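Local coordinates for putative cytoplasmic protein (Enterobacter cloacae, PDB 4HFL) that probably acts as a type VI secretion effector amidase, a hydrolase expected to cut peptidoglycan peptide bonds in rival bacteria and inhibited by its immunity protein Tai4, at residues M14-G22 and T104-S112; K124-W135 and S164-L175. All blocks are in the same frame, centred on the assembly; numbering follows the deposited sequence.

Interaction 1: residues M14-G22 and T104-S112; sequences MSHMRPAFG and TVLGKADIS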
# COMPACT_ATOMS: atom_id res chain seq x y z
N MET A 14 22.05 1.45 -12.12
CA MET A 14 20.79 1.63 -12.84
C MET A 14 19.71 2.12 -11.89
O MET A 14 19.58 1.62 -10.77
CB MET A 14 20.34 0.33 -13.50
CG MET A 14 18.97 0.43 -14.19
SD MET A 14 18.02 -1.11 -14.14
CE MET A 14 19.28 -2.27 -14.65
N SER A 15 18.93 3.11 -12.34
CA SER A 15 17.82 3.60 -11.53
C SER A 15 16.52 2.91 -11.93
O SER A 15 16.34 2.52 -13.08
CB SER A 15 17.69 5.12 -11.66
OG SER A 15 17.51 5.51 -13.01
N HIS A 16 15.62 2.73 -10.96
CA HIS A 16 14.36 2.06 -11.23
C HIS A 16 13.32 3.10 -11.63
O HIS A 16 13.32 4.21 -11.07
CB HIS A 16 13.87 1.34 -9.97
CG HIS A 16 14.83 0.33 -9.43
ND1 HIS A 16 14.61 -1.03 -9.55
CD2 HIS A 16 15.99 0.47 -8.75
CE1 HIS A 16 15.60 -1.68 -8.96
NE2 HIS A 16 16.46 -0.80 -8.48
N MET A 17 12.44 2.77 -12.57
CA MET A 17 11.34 3.69 -12.90
C MET A 17 10.37 3.69 -11.74
O MET A 17 10.27 2.70 -11.01
CB MET A 17 10.60 3.27 -14.18
CG MET A 17 11.38 3.46 -15.48
SD MET A 17 10.27 3.32 -16.91
CE MET A 17 9.77 1.59 -16.74
N ARG A 18 9.67 4.80 -11.54
CA ARG A 18 8.65 4.85 -10.51
C ARG A 18 7.39 5.44 -11.13
O ARG A 18 7.47 6.19 -12.11
CB ARG A 18 9.12 5.71 -9.34
CG ARG A 18 10.37 5.16 -8.62
CD ARG A 18 10.70 5.97 -7.40
NE ARG A 18 11.93 5.51 -6.77
CZ ARG A 18 12.60 6.19 -5.84
NH1 ARG A 18 12.14 7.36 -5.39
NH2 ARG A 18 13.72 5.68 -5.36
N PRO A 19 6.23 5.11 -10.56
CA PRO A 19 4.96 5.66 -11.06
C PRO A 19 4.89 7.16 -10.85
O PRO A 19 5.44 7.67 -9.87
CB PRO A 19 3.91 4.98 -10.16
CG PRO A 19 4.57 3.79 -9.60
CD PRO A 19 6.03 4.14 -9.46
N ALA A 20 4.25 7.88 -11.77
CA ALA A 20 4.00 9.31 -11.59
C ALA A 20 3.15 9.48 -10.34
O ALA A 20 2.27 8.65 -10.05
CB ALA A 20 3.29 9.90 -12.82
N PHE A 21 3.42 10.51 -9.55
CA PHE A 21 2.65 10.69 -8.33
C PHE A 21 1.16 10.91 -8.65
O PHE A 21 0.29 10.40 -7.96
CB PHE A 21 3.19 11.84 -7.50
CG PHE A 21 2.43 12.03 -6.22
CD1 PHE A 21 2.58 11.14 -5.17
CD2 PHE A 21 1.54 13.09 -6.08
CE1 PHE A 21 1.87 11.31 -3.99
CE2 PHE A 21 0.83 13.26 -4.88
CZ PHE A 21 1.00 12.37 -3.85
N GLY A 22 0.89 11.67 -9.70
CA GLY A 22 -0.48 11.99 -10.07
C GLY A 22 -1.28 10.74 -10.38
O GLY A 22 -2.36 10.55 -9.83
N THR A 104 11.68 -4.13 -4.19
CA THR A 104 12.17 -4.95 -5.30
C THR A 104 11.84 -4.34 -6.65
O THR A 104 12.44 -4.72 -7.65
CB THR A 104 11.58 -6.38 -5.26
OG1 THR A 104 10.21 -6.34 -5.67
CG2 THR A 104 11.69 -6.95 -3.84
N VAL A 105 10.89 -3.41 -6.67
CA VAL A 105 10.51 -2.74 -7.93
C VAL A 105 10.85 -1.25 -7.97
O VAL A 105 11.11 -0.69 -9.04
CB VAL A 105 9.02 -3.01 -8.31
CG1 VAL A 105 8.85 -4.47 -8.72
CG2 VAL A 105 8.08 -2.68 -7.14
N LEU A 106 10.90 -0.61 -6.80
CA LEU A 106 11.22 0.82 -6.74
C LEU A 106 12.68 1.11 -6.39
O LEU A 106 13.15 2.25 -6.57
CB LEU A 106 10.32 1.52 -5.72
CG LEU A 106 8.83 1.32 -5.92
CD1 LEU A 106 8.03 2.02 -4.82
CD2 LEU A 106 8.44 1.86 -7.31
N GLY A 107 13.40 0.10 -5.90
CA GLY A 107 14.76 0.31 -5.41
C GLY A 107 14.72 0.65 -3.93
O GLY A 107 13.65 0.66 -3.31
N LYS A 108 15.88 0.92 -3.35
CA LYS A 108 15.91 1.26 -1.93
C LYS A 108 15.13 2.56 -1.66
O LYS A 108 15.10 3.48 -2.50
CB LYS A 108 17.35 1.36 -1.42
CG LYS A 108 17.44 1.37 0.12
CD LYS A 108 18.89 1.40 0.59
CE LYS A 108 18.97 1.42 2.12
NZ LYS A 108 18.52 0.16 2.73
N ALA A 109 14.44 2.59 -0.52
CA ALA A 109 13.70 3.78 -0.09
C ALA A 109 14.58 5.01 0.03
O ALA A 109 15.76 4.92 0.41
CB ALA A 109 13.05 3.53 1.22
N ASP A 110 13.99 6.16 -0.29
CA ASP A 110 14.67 7.43 -0.13
C ASP A 110 14.81 7.77 1.34
O ASP A 110 15.78 8.41 1.73
CB ASP A 110 13.83 8.51 -0.79
CG ASP A 110 13.85 8.40 -2.31
OD1 ASP A 110 14.95 8.18 -2.86
OD2 ASP A 110 12.77 8.50 -2.92
N ILE A 111 13.82 7.39 2.13
CA ILE A 111 13.86 7.71 3.56
C ILE A 111 13.31 6.54 4.35
O ILE A 111 12.27 5.99 4.00
CB ILE A 111 12.99 8.96 3.89
CG1 ILE A 111 13.53 10.21 3.17
CG2 ILE A 111 12.94 9.21 5.42
CD1 ILE A 111 12.58 11.39 3.20
N SER A 112 14.00 6.17 5.41
CA SER A 112 13.46 5.21 6.38
C SER A 112 13.90 5.69 7.76
O SER A 112 15.09 5.78 8.03
CB SER A 112 14.00 3.80 6.10
OG SER A 112 13.57 2.89 7.09
O HOH W 1 10.29 0.14 -11.59
O HOH W 2 16.33 5.77 -3.39

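Interaction 2: residues K124-W135 and S164-L175; sequences KQGIIIFTGHGW and SFIPTNATFWSL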
# COMPACT_ATOMS: atom_id res chain seq x y z
N LYS A 124 7.77 16.63 0.63
CA LYS A 124 7.95 15.40 -0.14
C LYS A 124 6.58 14.88 -0.60
O LYS A 124 5.56 15.20 0.01
CB LYS A 124 8.65 14.33 0.71
CG LYS A 124 9.90 14.80 1.46
CD LYS A 124 11.10 14.93 0.53
CE LYS A 124 12.33 15.47 1.27
NZ LYS A 124 12.70 14.68 2.46
N GLN A 125 6.57 14.06 -1.65
CA GLN A 125 5.35 13.38 -2.08
C GLN A 125 5.73 12.01 -2.62
O GLN A 125 6.76 11.86 -3.31
CB GLN A 125 4.60 14.20 -3.16
CG GLN A 125 5.33 14.34 -4.51
CD GLN A 125 4.54 15.17 -5.51
OE1 GLN A 125 3.73 16.02 -5.12
NE2 GLN A 125 4.78 14.93 -6.81
N GLY A 126 4.94 10.98 -2.30
CA GLY A 126 5.24 9.66 -2.80
C GLY A 126 4.54 8.53 -2.07
O GLY A 126 3.47 8.72 -1.48
N ILE A 127 5.14 7.35 -2.12
CA ILE A 127 4.59 6.17 -1.45
C ILE A 127 5.20 6.06 -0.06
O ILE A 127 6.41 6.15 0.09
CB ILE A 127 4.96 4.89 -2.23
CG1 ILE A 127 4.27 4.87 -3.59
CG2 ILE A 127 4.60 3.63 -1.41
CD1 ILE A 127 4.68 3.69 -4.44
N ILE A 128 4.37 5.81 0.95
CA ILE A 128 4.88 5.71 2.32
C ILE A 128 4.35 4.45 3.04
O ILE A 128 3.17 4.11 2.92
CB ILE A 128 4.60 7.02 3.12
CG1 ILE A 128 5.45 7.09 4.39
CG2 ILE A 128 3.11 7.19 3.44
CD1 ILE A 128 5.41 8.47 5.05
N ILE A 129 5.25 3.77 3.75
CA ILE A 129 4.90 2.59 4.56
C ILE A 129 5.14 2.90 6.03
O ILE A 129 6.26 3.24 6.43
CB ILE A 129 5.82 1.39 4.24
CG1 ILE A 129 5.73 0.97 2.77
CG2 ILE A 129 5.53 0.22 5.19
CD1 ILE A 129 6.78 -0.08 2.41
N PHE A 130 4.10 2.73 6.85
CA PHE A 130 4.21 2.90 8.30
C PHE A 130 4.18 1.52 8.92
O PHE A 130 3.22 0.80 8.72
CB PHE A 130 2.99 3.65 8.82
CG PHE A 130 2.83 5.04 8.26
CD1 PHE A 130 3.60 6.09 8.74
CD2 PHE A 130 1.90 5.30 7.26
CE1 PHE A 130 3.44 7.38 8.24
CE2 PHE A 130 1.74 6.58 6.76
CZ PHE A 130 2.51 7.62 7.25
N THR A 131 5.18 1.13 9.70
CA THR A 131 5.09 -0.16 10.39
C THR A 131 5.15 0.04 11.87
O THR A 131 5.62 1.08 12.34
CB THR A 131 6.20 -1.12 9.99
OG1 THR A 131 7.46 -0.46 10.17
CG2 THR A 131 6.05 -1.54 8.52
N GLY A 132 4.67 -0.94 12.62
CA GLY A 132 4.68 -0.84 14.07
C GLY A 132 4.06 -2.07 14.68
O GLY A 132 4.21 -3.19 14.16
N HIS A 133 3.39 -1.91 15.81
CA HIS A 133 2.77 -3.07 16.43
C HIS A 133 1.46 -2.69 17.11
O HIS A 133 1.25 -1.54 17.49
CB HIS A 133 3.72 -3.72 17.44
CG HIS A 133 4.19 -2.79 18.51
ND1 HIS A 133 3.45 -2.51 19.64
CD2 HIS A 133 5.34 -2.08 18.63
CE1 HIS A 133 4.12 -1.66 20.40
NE2 HIS A 133 5.26 -1.37 19.80
N GLY A 134 0.59 -3.68 17.26
CA GLY A 134 -0.65 -3.50 17.99
C GLY A 134 -0.40 -4.11 19.36
O GLY A 134 0.73 -4.16 19.82
N TRP A 135 -1.45 -4.59 20.00
CA TRP A 135 -1.25 -5.26 21.27
C TRP A 135 -0.63 -6.64 21.12
O TRP A 135 -0.01 -7.12 22.06
CB TRP A 135 -2.57 -5.37 22.04
CG TRP A 135 -2.98 -4.08 22.64
CD1 TRP A 135 -3.74 -3.11 22.06
CD2 TRP A 135 -2.65 -3.60 23.95
NE1 TRP A 135 -3.91 -2.05 22.93
CE2 TRP A 135 -3.24 -2.33 24.10
CE3 TRP A 135 -1.91 -4.13 25.02
CZ2 TRP A 135 -3.12 -1.58 25.27
CZ3 TRP A 135 -1.78 -3.38 26.17
CH2 TRP A 135 -2.38 -2.12 26.29
N SER A 164 -5.18 1.48 18.21
CA SER A 164 -4.16 1.21 19.22
C SER A 164 -2.81 0.82 18.60
O SER A 164 -2.02 0.12 19.24
CB SER A 164 -4.64 0.09 20.14
OG SER A 164 -6.02 0.21 20.42
N PHE A 165 -2.55 1.28 17.38
CA PHE A 165 -1.33 0.88 16.64
C PHE A 165 -0.15 1.83 16.83
O PHE A 165 -0.21 3.00 16.44
CB PHE A 165 -1.66 0.73 15.15
CG PHE A 165 -0.45 0.71 14.23
CD1 PHE A 165 0.18 -0.48 13.91
CD2 PHE A 165 0.02 1.88 13.63
CE1 PHE A 165 1.28 -0.49 13.05
CE2 PHE A 165 1.11 1.87 12.76
CZ PHE A 165 1.74 0.68 12.47
N ILE A 166 0.93 1.32 17.42
CA ILE A 166 2.10 2.14 17.73
C ILE A 166 3.08 2.02 16.58
O ILE A 166 3.60 0.94 16.32
CB ILE A 166 2.81 1.69 19.02
CG1 ILE A 166 1.82 1.54 20.18
CG2 ILE A 166 3.92 2.68 19.38
CD1 ILE A 166 1.27 2.86 20.71
N PRO A 167 3.32 3.13 15.87
CA PRO A 167 4.24 3.18 14.73
C PRO A 167 5.70 3.30 15.19
O PRO A 167 6.01 4.07 16.11
CB PRO A 167 3.79 4.43 13.98
CG PRO A 167 3.28 5.33 15.06
CD PRO A 167 2.67 4.44 16.11
N THR A 168 6.60 2.55 14.56
CA THR A 168 8.01 2.56 14.94
C THR A 168 8.95 2.87 13.78
O THR A 168 10.14 3.12 14.00
CB THR A 168 8.42 1.23 15.60
OG1 THR A 168 8.15 0.15 14.71
CG2 THR A 168 7.64 1.02 16.90
N ASN A 169 8.42 2.87 12.55
CA ASN A 169 9.21 3.20 11.37
C ASN A 169 8.30 3.79 10.30
O ASN A 169 7.11 3.46 10.23
CB ASN A 169 9.88 1.94 10.79
CG ASN A 169 10.65 2.24 9.49
OD1 ASN A 169 10.07 2.27 8.39
ND2 ASN A 169 11.95 2.49 9.63
N ALA A 170 8.86 4.68 9.48
CA ALA A 170 8.20 5.07 8.22
C ALA A 170 9.25 4.96 7.16
O ALA A 170 10.41 5.35 7.37
CB ALA A 170 7.67 6.47 8.28
N THR A 171 8.85 4.42 6.01
CA THR A 171 9.73 4.16 4.88
C THR A 171 9.01 4.72 3.65
O THR A 171 7.81 4.50 3.46
CB THR A 171 9.97 2.63 4.74
OG1 THR A 171 10.69 2.15 5.88
CG2 THR A 171 10.78 2.31 3.50
N PHE A 172 9.75 5.46 2.83
CA PHE A 172 9.18 6.37 1.87
C PHE A 172 9.98 6.45 0.57
O PHE A 172 11.23 6.56 0.61
CB PHE A 172 9.11 7.77 2.49
CG PHE A 172 8.80 8.86 1.50
CD1 PHE A 172 7.49 9.17 1.19
CD2 PHE A 172 9.82 9.58 0.88
CE1 PHE A 172 7.19 10.17 0.26
CE2 PHE A 172 9.54 10.59 -0.04
CZ PHE A 172 8.22 10.88 -0.35
N TRP A 173 9.25 6.43 -0.55
CA TRP A 173 9.81 6.68 -1.90
C TRP A 173 9.15 7.89 -2.53
O TRP A 173 7.91 7.97 -2.60
CB TRP A 173 9.54 5.49 -2.84
CG TRP A 173 10.22 4.18 -2.48
CD1 TRP A 173 11.35 3.68 -3.04
CD2 TRP A 173 9.79 3.21 -1.51
NE1 TRP A 173 11.67 2.47 -2.47
CE2 TRP A 173 10.73 2.16 -1.53
CE3 TRP A 173 8.70 3.14 -0.63
CZ2 TRP A 173 10.62 1.04 -0.70
CZ3 TRP A 173 8.59 2.03 0.20
CH2 TRP A 173 9.55 1.00 0.16
N SER A 174 9.96 8.82 -3.03
CA SER A 174 9.43 9.97 -3.76
C SER A 174 8.83 9.54 -5.09
O SER A 174 9.39 8.70 -5.80
CB SER A 174 10.55 11.00 -4.02
OG SER A 174 10.85 11.73 -2.85
N LEU A 175 7.70 10.14 -5.44
CA LEU A 175 7.16 9.98 -6.79
C LEU A 175 7.06 11.35 -7.44
O LEU A 175 6.70 12.34 -6.78
CB LEU A 175 5.78 9.30 -6.75
CG LEU A 175 5.68 7.88 -6.15
CD1 LEU A 175 4.25 7.37 -6.28
CD2 LEU A 175 6.64 6.88 -6.81
O HOH W 3 9.29 14.29 -3.16
O HOH W 4 8.07 0.99 7.47

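Interaction 1: residues M14-G22 and T104-S112
H16 passes L106 with their CA atoms 5.6 Å apart, and the extended chain from H16 to P19 runs at 90° to the backbone from V105 to D110. The case illustrates how an N-terminal segment can be tied to a helix-to-strand connection, here the turn that leaves helix 95-106 through the positive-phi glycine G107 and leads into strand 111-114. H16 lays one imidazole face on this turn in a CH-pi contact, G107 CA standing 3.8 Å from the ring centroid and displaced toward the rim. On the more buried side, P19 CD meets L106 CD2 at 4.0 Å, and the same methyl also touches CG of R18.

R18 carries the polar part. Its CG lies beside the backbone N (chi1 -63°), and the chain is extended from CG to NE, which brings the guanidinium past the helix end to D110. R18 NH1 forms a salt bridge with D110 OD2 at 2.8 Å, on the syn side of a carboxylate whose plane is turned 53° from the guanidinium. On the way, R18 NE makes a weak hydrogen bond of 3.5 Å to L106 O. NH1 also donates to S174 O while OD2 accepts from S174 N, so the ion pair is tied to S174 of strand 166-174, near the classic bulge where D110 and I111 both face F172. Two waters complete the contact. One joins M17 O to V105 O. The other holds D110 OD1, is weakly bonded to R18 NH2, and donates to K108 O at 2.7 Å.

Interaction 2: residues K124-W135 and S164-L175
I127 and W173, I129 and T171, and H133 and I166 are hydrogen-bonded pairs of two antiparallel strands, 126-133 and 166-174, the two inner strands of a four-stranded sheet consistent with the papain-like core of the Peptidase_CA clan. The strand directions are 130° apart, probably through sheet twist and the bulge. I129 N to T171 O, at 2.7 Å, is among the straightest bonds of the ladder. A classic beta bulge breaks the regular spacing: T168 and N169 both face T131, whose carbonyl O accepts T168 N at 2.8 Å and N169 N in a weak bond of 3.3 Å. Glycines G126 and G132, with no CB, stand against the carbonyls of W173 and I166; G132 CA lies 3.1 Å from I166 O in a CA-H...O contact. The F165 ring lies obliquely over the backbone at the bulge, its CZ 3.4 Å from G132 N.

Apolar contacts fall on both faces. On the face that carries I127, I129 and W173, the I129 CD1 methyl meets the edge of the W173 indole, 3.6 Å from CZ3, and I127 CG1 packs on L175 CD1. On the other face, F172, with CG anti to the backbone N (chi1 168°), turns its ring across strand 126-133, where I128 CB and G126 N lie at the ring edge; F130 CD1 rests on A170 CB.

Among side-chain polar contacts, Q125 NE2 donates to L175 O at 3.2 Å, almost within its own amide plane. A water links I129 O with the hydroxyls of T131 and T171.

Strand 138-145 adds backbone bonds to G126, I128, F130 and G132, and strand 111-114 borders 166-174. L106 and I99 of helix 95-106 cover the face of I127, I129 and W173, while F21 and A24 of helix 21-30 close over L175.

The two contacts meet on strand 166-174. Interaction 2 joins the inner strands of the sheet through a long backbone ladder and apolar side chains, buried in its middle and exposed toward the H133-W135 end. Interaction 1, smaller and mostly at the surface, relies on one ion pair, bridging waters and a ring over a glycine, with a small apolar contact of P19 at L106. They share elements all the same. L106 also packs on I127 and W173, and the W173 indole NE1 donates to G107 O in the turn after helix 95-106. Strand 111-114 continues the sheet through backbone bonds between I111 and F172.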